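Local coordinates for protein dioxygenase (Pseudomonas brassicacearum, PDB 5V2D) that probably cleaves the central double bond of lignostilbenes with dioxygen at a four-histidine iron centre, releasing two aromatic aldehydes, at residues A[46-51]-A[482-487]; A[99-104]-A[486-491]. All coordinates share one frame; numbering follows the deposited sequence.

Contact 1: A[46-51]-A[482-487]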
loop_
_atom_site.group_PDB
_atom_site.type_symbol
_atom_site.label_atom_id
_atom_site.label_comp_id
_atom_site.label_asym_id
_atom_site.label_seq_id
_atom_site.Cartn_x
_atom_site.Cartn_y
_atom_site.Cartn_z
ATOM N N PHE A 46 -6.580 23.025 -12.263
ATOM C CA PHE A 46 -5.617 23.301 -13.330
ATOM C C PHE A 46 -4.283 23.858 -12.763
ATOM O O PHE A 46 -3.226 23.680 -13.374
ATOM C CB PHE A 46 -6.229 24.288 -14.318
ATOM C CG PHE A 46 -5.484 24.420 -15.612
ATOM C CD1 PHE A 46 -5.674 23.487 -16.672
ATOM C CD2 PHE A 46 -4.545 25.457 -15.791
ATOM C CE1 PHE A 46 -4.900 23.609 -17.835
ATOM C CE2 PHE A 46 -3.792 25.562 -16.974
ATOM C CZ PHE A 46 -3.968 24.654 -17.985
ATOM N N ASP A 47 -4.377 24.574 -11.647
ATOM C CA ASP A 47 -3.191 25.171 -11.048
ATOM C C ASP A 47 -3.398 25.307 -9.563
ATOM O O ASP A 47 -4.466 25.769 -9.078
ATOM C CB ASP A 47 -2.927 26.604 -11.635
ATOM C CG ASP A 47 -1.529 27.129 -11.239
ATOM O OD1 ASP A 47 -0.488 26.491 -11.586
ATOM O OD2 ASP A 47 -1.543 28.159 -10.603
ATOM N N LEU A 48 -2.411 24.836 -8.815
ATOM C CA LEU A 48 -2.543 24.794 -7.359
ATOM C C LEU A 48 -1.726 25.925 -6.744
ATOM O O LEU A 48 -0.639 26.168 -7.207
ATOM C CB LEU A 48 -2.134 23.458 -6.849
ATOM C CG LEU A 48 -3.046 22.288 -7.254
ATOM C CD1 LEU A 48 -2.402 20.948 -7.015
ATOM C CD2 LEU A 48 -4.382 22.303 -6.514
ATOM N N GLU A 49 -2.264 26.563 -5.725
ATOM C CA GLU A 49 -1.553 27.596 -4.948
ATOM C C GLU A 49 -0.412 26.965 -4.197
ATOM O O GLU A 49 -0.608 25.897 -3.546
ATOM C CB GLU A 49 -2.411 28.193 -3.832
ATOM C CG GLU A 49 -3.511 29.106 -4.257
ATOM C CD GLU A 49 -4.129 29.854 -3.068
ATOM O OE1 GLU A 49 -5.016 29.247 -2.434
ATOM O OE2 GLU A 49 -3.657 31.010 -2.721
ATOM N N ILE A 50 0.751 27.629 -4.172
ATOM C CA ILE A 50 1.907 27.128 -3.491
ATOM C C ILE A 50 2.458 28.164 -2.516
ATOM O O ILE A 50 2.684 29.293 -2.910
ATOM C CB ILE A 50 2.999 26.785 -4.514
ATOM C CG1 ILE A 50 2.448 25.796 -5.556
ATOM C CG2 ILE A 50 4.262 26.198 -3.837
ATOM C CD1 ILE A 50 3.498 25.452 -6.569
ATOM N N GLU A 51 2.635 27.815 -1.254
ATOM C CA GLU A 51 3.269 28.630 -0.252
ATOM C C GLU A 51 4.697 28.174 -0.238
ATOM O O GLU A 51 4.976 26.956 -0.198
ATOM C CB GLU A 51 2.566 28.398 1.108
ATOM C CG GLU A 51 3.208 29.151 2.274
ATOM C CD GLU A 51 2.633 28.865 3.682
ATOM O OE1 GLU A 51 3.323 29.302 4.611
ATOM O OE2 GLU A 51 1.506 28.300 3.907
ATOM N N ALA A 482 7.986 23.830 0.359
ATOM C CA ALA A 482 6.790 24.238 -0.386
ATOM C C ALA A 482 5.588 23.487 0.133
ATOM O O ALA A 482 5.682 22.318 0.483
ATOM C CB ALA A 482 6.950 23.974 -1.858
ATOM N N ARG A 483 4.485 24.188 0.271
ATOM C CA ARG A 483 3.186 23.600 0.612
ATOM C C ARG A 483 2.218 23.878 -0.505
ATOM O O ARG A 483 1.928 25.035 -0.812
ATOM C CB ARG A 483 2.613 24.174 1.897
ATOM C CG ARG A 483 3.516 23.994 3.135
ATOM C CD ARG A 483 2.842 24.647 4.294
ATOM N NE ARG A 483 3.520 24.529 5.559
ATOM C CZ ARG A 483 3.102 23.768 6.571
ATOM N NH1 ARG A 483 2.032 22.998 6.528
ATOM N NH2 ARG A 483 3.791 23.732 7.655
ATOM N N ILE A 484 1.753 22.801 -1.139
ATOM C CA ILE A 484 0.827 22.911 -2.269
ATOM C C ILE A 484 -0.602 22.754 -1.748
ATOM O O ILE A 484 -0.981 21.671 -1.276
ATOM C CB ILE A 484 1.184 21.873 -3.329
ATOM C CG1 ILE A 484 2.633 22.081 -3.789
ATOM C CG2 ILE A 484 0.234 21.919 -4.472
ATOM C CD1 ILE A 484 3.169 20.744 -4.339
ATOM N N ARG A 485 -1.394 23.842 -1.795
ATOM C CA ARG A 485 -2.699 23.823 -1.145
ATOM C C ARG A 485 -3.690 23.143 -2.111
ATOM O O ARG A 485 -3.621 23.355 -3.304
ATOM C CB ARG A 485 -3.193 25.214 -0.831
ATOM C CG ARG A 485 -2.413 25.925 0.263
ATOM C CD ARG A 485 -3.195 27.209 0.679
ATOM N NE ARG A 485 -2.296 28.034 1.481
ATOM C CZ ARG A 485 -1.497 28.996 1.038
ATOM N NH1 ARG A 485 -1.504 29.376 -0.232
ATOM N NH2 ARG A 485 -0.738 29.648 1.913
ATOM N N ILE A 486 -4.516 22.288 -1.574
ATOM C CA ILE A 486 -5.556 21.557 -2.350
ATOM C C ILE A 486 -6.861 22.138 -1.866
ATOM O O ILE A 486 -7.096 22.232 -0.665
ATOM C CB ILE A 486 -5.453 20.063 -2.076
ATOM C CG1 ILE A 486 -4.068 19.585 -2.508
ATOM C CG2 ILE A 486 -6.440 19.307 -2.968
ATOM C CD1 ILE A 486 -3.609 18.410 -1.767
ATOM N N PRO A 487 -7.759 22.511 -2.791
ATOM C CA PRO A 487 -8.960 23.194 -2.401
ATOM C C PRO A 487 -10.092 22.320 -1.853
ATOM O O PRO A 487 -11.200 22.814 -1.580
ATOM C CB PRO A 487 -9.386 23.828 -3.705
ATOM C CG PRO A 487 -8.832 22.977 -4.752
ATOM C CD PRO A 487 -7.527 22.558 -4.233
HETATM O O HOH W 1 -4.824 25.498 -4.674
#
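The Arg485 guanidinium is shared by two glutamates of segment 46-51, Glu49 and Glu51. The site is at the outer edge of a propeller blade in the beta-propeller fold of carotenoid cleavage oxygenases, where strand 50-52 pairs antiparallel with strand 482-486. The salt bridge to Glu51 is the shorter, with NH2 of Arg485 3.3 Å from OE2 of Glu51. The Glu51 carboxylate and Arg485 guanidinium planes are 23° apart. The Glu49 bridge is long, with OE2 3.7 Å from NH1 of Arg485. An extended chain from CG to NE carries the Arg485 group across to both acids. Arg483, on the same face, turns instead to Glu467.

Glu51 and Arg483 exchange both backbone hydrogen bonds, and Arg485 N gives a third to Glu49 O at 2.8 Å. Ile50 and Ile484 lie side by side on the other face. Before Glu49 the segment belongs with the neighbouring blade, where the Leu48 backbone bonds to Val97. Leu48 CB packs on Ile484 CG2 at 3.7 Å, while its CD2 meets Pro487 CD. One water bridges the divergence, accepting from Glu49 N and donating to Arg485 O at 2.8 Å.

Contact 2: A[99-104]-A[486-491]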
loop_
_atom_site.group_PDB
_atom_site.type_symbol
_atom_site.label_atom_id
_atom_site.label_comp_id
_atom_site.label_asym_id
_atom_site.label_seq_id
_atom_site.Cartn_x
_atom_site.Cartn_y
_atom_site.Cartn_z
ATOM N N LEU A 99 -3.759 18.996 -10.645
ATOM C CA LEU A 99 -4.298 17.777 -10.032
ATOM C C LEU A 99 -5.435 17.266 -10.911
ATOM O O LEU A 99 -6.287 18.045 -11.395
ATOM C CB LEU A 99 -4.829 18.056 -8.672
ATOM C CG LEU A 99 -5.633 16.969 -7.970
ATOM C CD1 LEU A 99 -4.852 15.712 -7.697
ATOM C CD2 LEU A 99 -6.163 17.603 -6.690
ATOM N N ARG A 100 -5.395 15.961 -11.127
ATOM C CA ARG A 100 -6.558 15.212 -11.612
ATOM C C ARG A 100 -6.844 14.067 -10.711
ATOM O O ARG A 100 -5.935 13.442 -10.238
ATOM C CB ARG A 100 -6.199 14.611 -12.923
ATOM C CG ARG A 100 -6.446 15.451 -14.036
ATOM C CD ARG A 100 -7.111 14.385 -15.020
ATOM N NE ARG A 100 -7.988 14.982 -16.026
ATOM C CZ ARG A 100 -7.499 15.751 -16.981
ATOM N NH1 ARG A 100 -6.166 15.995 -17.102
ATOM N NH2 ARG A 100 -8.358 16.269 -17.834
ATOM N N ARG A 101 -8.138 13.809 -10.460
ATOM C CA ARG A 101 -8.545 12.768 -9.524
ATOM C C ARG A 101 -9.730 12.062 -10.193
ATOM O O ARG A 101 -10.710 12.755 -10.542
ATOM C CB ARG A 101 -8.916 13.344 -8.203
ATOM C CG ARG A 101 -9.194 12.314 -7.116
ATOM C CD ARG A 101 -9.213 12.981 -5.733
ATOM N NE ARG A 101 -9.283 12.020 -4.635
ATOM C CZ ARG A 101 -10.309 11.711 -3.888
ATOM N NH1 ARG A 101 -11.530 12.197 -4.127
ATOM N NH2 ARG A 101 -10.109 10.824 -2.897
ATOM N N ARG A 102 -9.631 10.764 -10.379
ATOM C CA ARG A 102 -10.657 9.984 -11.105
ATOM C C ARG A 102 -10.782 8.569 -10.504
ATOM O O ARG A 102 -9.779 7.970 -10.105
ATOM C CB ARG A 102 -10.334 9.801 -12.620
ATOM C CG ARG A 102 -10.229 11.038 -13.498
ATOM C CD ARG A 102 -11.599 11.745 -13.667
ATOM N NE ARG A 102 -11.826 12.803 -14.665
ATOM C CZ ARG A 102 -11.763 14.134 -14.477
ATOM N NH1 ARG A 102 -11.343 14.669 -13.354
ATOM N NH2 ARG A 102 -12.091 14.951 -15.470
ATOM N N TYR A 103 -11.990 8.042 -10.559
ATOM C CA TYR A 103 -12.256 6.670 -10.179
ATOM C C TYR A 103 -11.719 5.750 -11.224
ATOM O O TYR A 103 -11.806 6.038 -12.436
ATOM C CB TYR A 103 -13.753 6.393 -10.061
ATOM C CG TYR A 103 -14.381 6.677 -8.702
ATOM C CD1 TYR A 103 -15.409 7.551 -8.573
ATOM C CD2 TYR A 103 -13.895 6.045 -7.548
ATOM C CE1 TYR A 103 -16.005 7.761 -7.347
ATOM C CE2 TYR A 103 -14.519 6.251 -6.336
ATOM C CZ TYR A 103 -15.557 7.162 -6.248
ATOM O OH TYR A 103 -16.110 7.398 -5.003
ATOM N N VAL A 104 -11.155 4.640 -10.784
ATOM C CA VAL A 104 -10.936 3.499 -11.693
ATOM C C VAL A 104 -12.314 2.938 -12.091
ATOM O O VAL A 104 -13.106 2.557 -11.245
ATOM C CB VAL A 104 -10.129 2.358 -11.055
ATOM C CG1 VAL A 104 -9.718 1.358 -12.088
ATOM C CG2 VAL A 104 -8.816 2.890 -10.451
ATOM N N ILE A 486 -4.516 22.288 -1.574
ATOM C CA ILE A 486 -5.556 21.557 -2.350
ATOM C C ILE A 486 -6.861 22.138 -1.866
ATOM O O ILE A 486 -7.096 22.232 -0.665
ATOM C CB ILE A 486 -5.453 20.063 -2.076
ATOM C CG1 ILE A 486 -4.068 19.585 -2.508
ATOM C CG2 ILE A 486 -6.440 19.307 -2.968
ATOM C CD1 ILE A 486 -3.609 18.410 -1.767
ATOM N N PRO A 487 -7.759 22.511 -2.791
ATOM C CA PRO A 487 -8.960 23.194 -2.401
ATOM C C PRO A 487 -10.092 22.320 -1.853
ATOM O O PRO A 487 -11.200 22.814 -1.580
ATOM C CB PRO A 487 -9.386 23.828 -3.705
ATOM C CG PRO A 487 -8.832 22.977 -4.752
ATOM C CD PRO A 487 -7.527 22.558 -4.233
ATOM N N PHE A 488 -9.834 21.041 -1.734
ATOM C CA PHE A 488 -10.733 20.100 -1.103
ATOM C C PHE A 488 -9.950 19.095 -0.330
ATOM O O PHE A 488 -8.785 18.903 -0.584
ATOM C CB PHE A 488 -11.705 19.397 -2.148
ATOM C CG PHE A 488 -10.995 18.544 -3.163
ATOM C CD1 PHE A 488 -10.747 17.234 -2.917
ATOM C CD2 PHE A 488 -10.624 19.053 -4.379
ATOM C CE1 PHE A 488 -10.065 16.408 -3.875
ATOM C CE2 PHE A 488 -9.872 18.279 -5.297
ATOM C CZ PHE A 488 -9.618 16.958 -5.022
ATOM N N ARG A 489 -10.615 18.488 0.634
ATOM C CA ARG A 489 -10.024 17.459 1.489
ATOM C C ARG A 489 -9.751 16.129 0.729
ATOM O O ARG A 489 -10.650 15.542 0.105
ATOM C CB ARG A 489 -10.973 17.120 2.640
ATOM C CG ARG A 489 -10.471 16.042 3.587
ATOM C CD ARG A 489 -11.566 15.746 4.630
ATOM N NE ARG A 489 -12.791 15.305 3.998
ATOM C CZ ARG A 489 -13.080 14.040 3.708
ATOM N NH1 ARG A 489 -12.316 12.988 4.096
ATOM N NH2 ARG A 489 -14.267 13.827 3.081
ATOM N N MET A 490 -8.536 15.671 0.846
ATOM C CA MET A 490 -8.131 14.379 0.270
ATOM C C MET A 490 -8.401 13.349 1.361
ATOM O O MET A 490 -7.795 13.403 2.458
ATOM C CB MET A 490 -6.627 14.395 -0.041
ATOM C CG MET A 490 -6.197 15.432 -1.088
ATOM S SD MET A 490 -6.753 15.165 -2.776
ATOM C CE MET A 490 -5.630 13.873 -3.229
ATOM N N ARG A 491 -9.184 12.338 1.014
ATOM C CA ARG A 491 -9.373 11.190 1.934
ATOM C C ARG A 491 -8.035 10.446 2.112
ATOM O O ARG A 491 -7.167 10.461 1.260
ATOM C CB ARG A 491 -10.424 10.247 1.351
ATOM C CG ARG A 491 -10.952 9.233 2.302
ATOM C CD ARG A 491 -12.184 8.529 1.670
ATOM N NE ARG A 491 -12.906 7.781 2.724
ATOM C CZ ARG A 491 -12.913 6.447 2.875
ATOM N NH1 ARG A 491 -13.602 5.927 3.898
ATOM N NH2 ARG A 491 -12.247 5.603 2.056
HETATM O O HOH W 2 -7.563 10.936 -1.550
#
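At a seam between two propeller blades, Leu99 and Arg101 of strand 96-103 pack against Ile486, Phe488, Met490 and Arg491. Strand 96-103 belongs to one five-stranded blade. Segment 486-491 runs out of the neighbouring blade toward strand 496-500, which lies in the same sheet as 96-103. The seam is largely buried, and no direct hydrogen bond joins the two segments.

The Phe488 ring is the hub. With CG between the backbone N and the carbonyl carbon (chi1 64°), the ring turns one face to Ile486 CG2, which lies over its centre, 4.3 Å from the plane. Leu99 comes from the opposite direction to Phe488, and its CD2 meets CZ of the ring obliquely at 3.9 Å. The same CD2 touches Ile486 CG2 at 4.1 Å, so the leucine, the isoleucine and the ring form one apolar cluster.

Arg101 passes the ring with its aliphatic part. CG is anti to the backbone N (chi1 -173°) and the chain is extended to NE. This brings CD to the ring edge, 4.0 Å from Phe488 CE1. The guanidinium plane is turned 51° from the ring. Met490 bends its end toward this group, with CE 4.3 Å from Arg101 NE.

The polar end of Arg101 is well held. NH1 bonds to Ile41 O, and NH2 forms a salt bridge with Asp68. Arg491 leads its own guanidinium away, to Pro67 O and Tyr36 O. The two arginines are joined through a water, which accepts from Arg101 NH2 at 2.9 Å and donates to Arg491 O, also at 2.9 Å.

Contacts 1 and 2 are neighbours, with centres about 13 Å apart. They share Ile486 and Pro487, where strand 482-486 runs into the linker. They also touch directly, through Leu48 CD1 and Leu99 CB at 4.1 Å. Segments 46-51 and 99-104 come early in the chain, and 482-491 comes near its end. Contact 1 adds an early strand to the edge of a late blade. Contact 2 packs the linker against the adjoining blade, which strand 496-500 then enters to sit beside strand 60-67. Together they lie where the two chain ends interlock to close the propeller. The linker leads on to His495, an iron ligand just before that last strand.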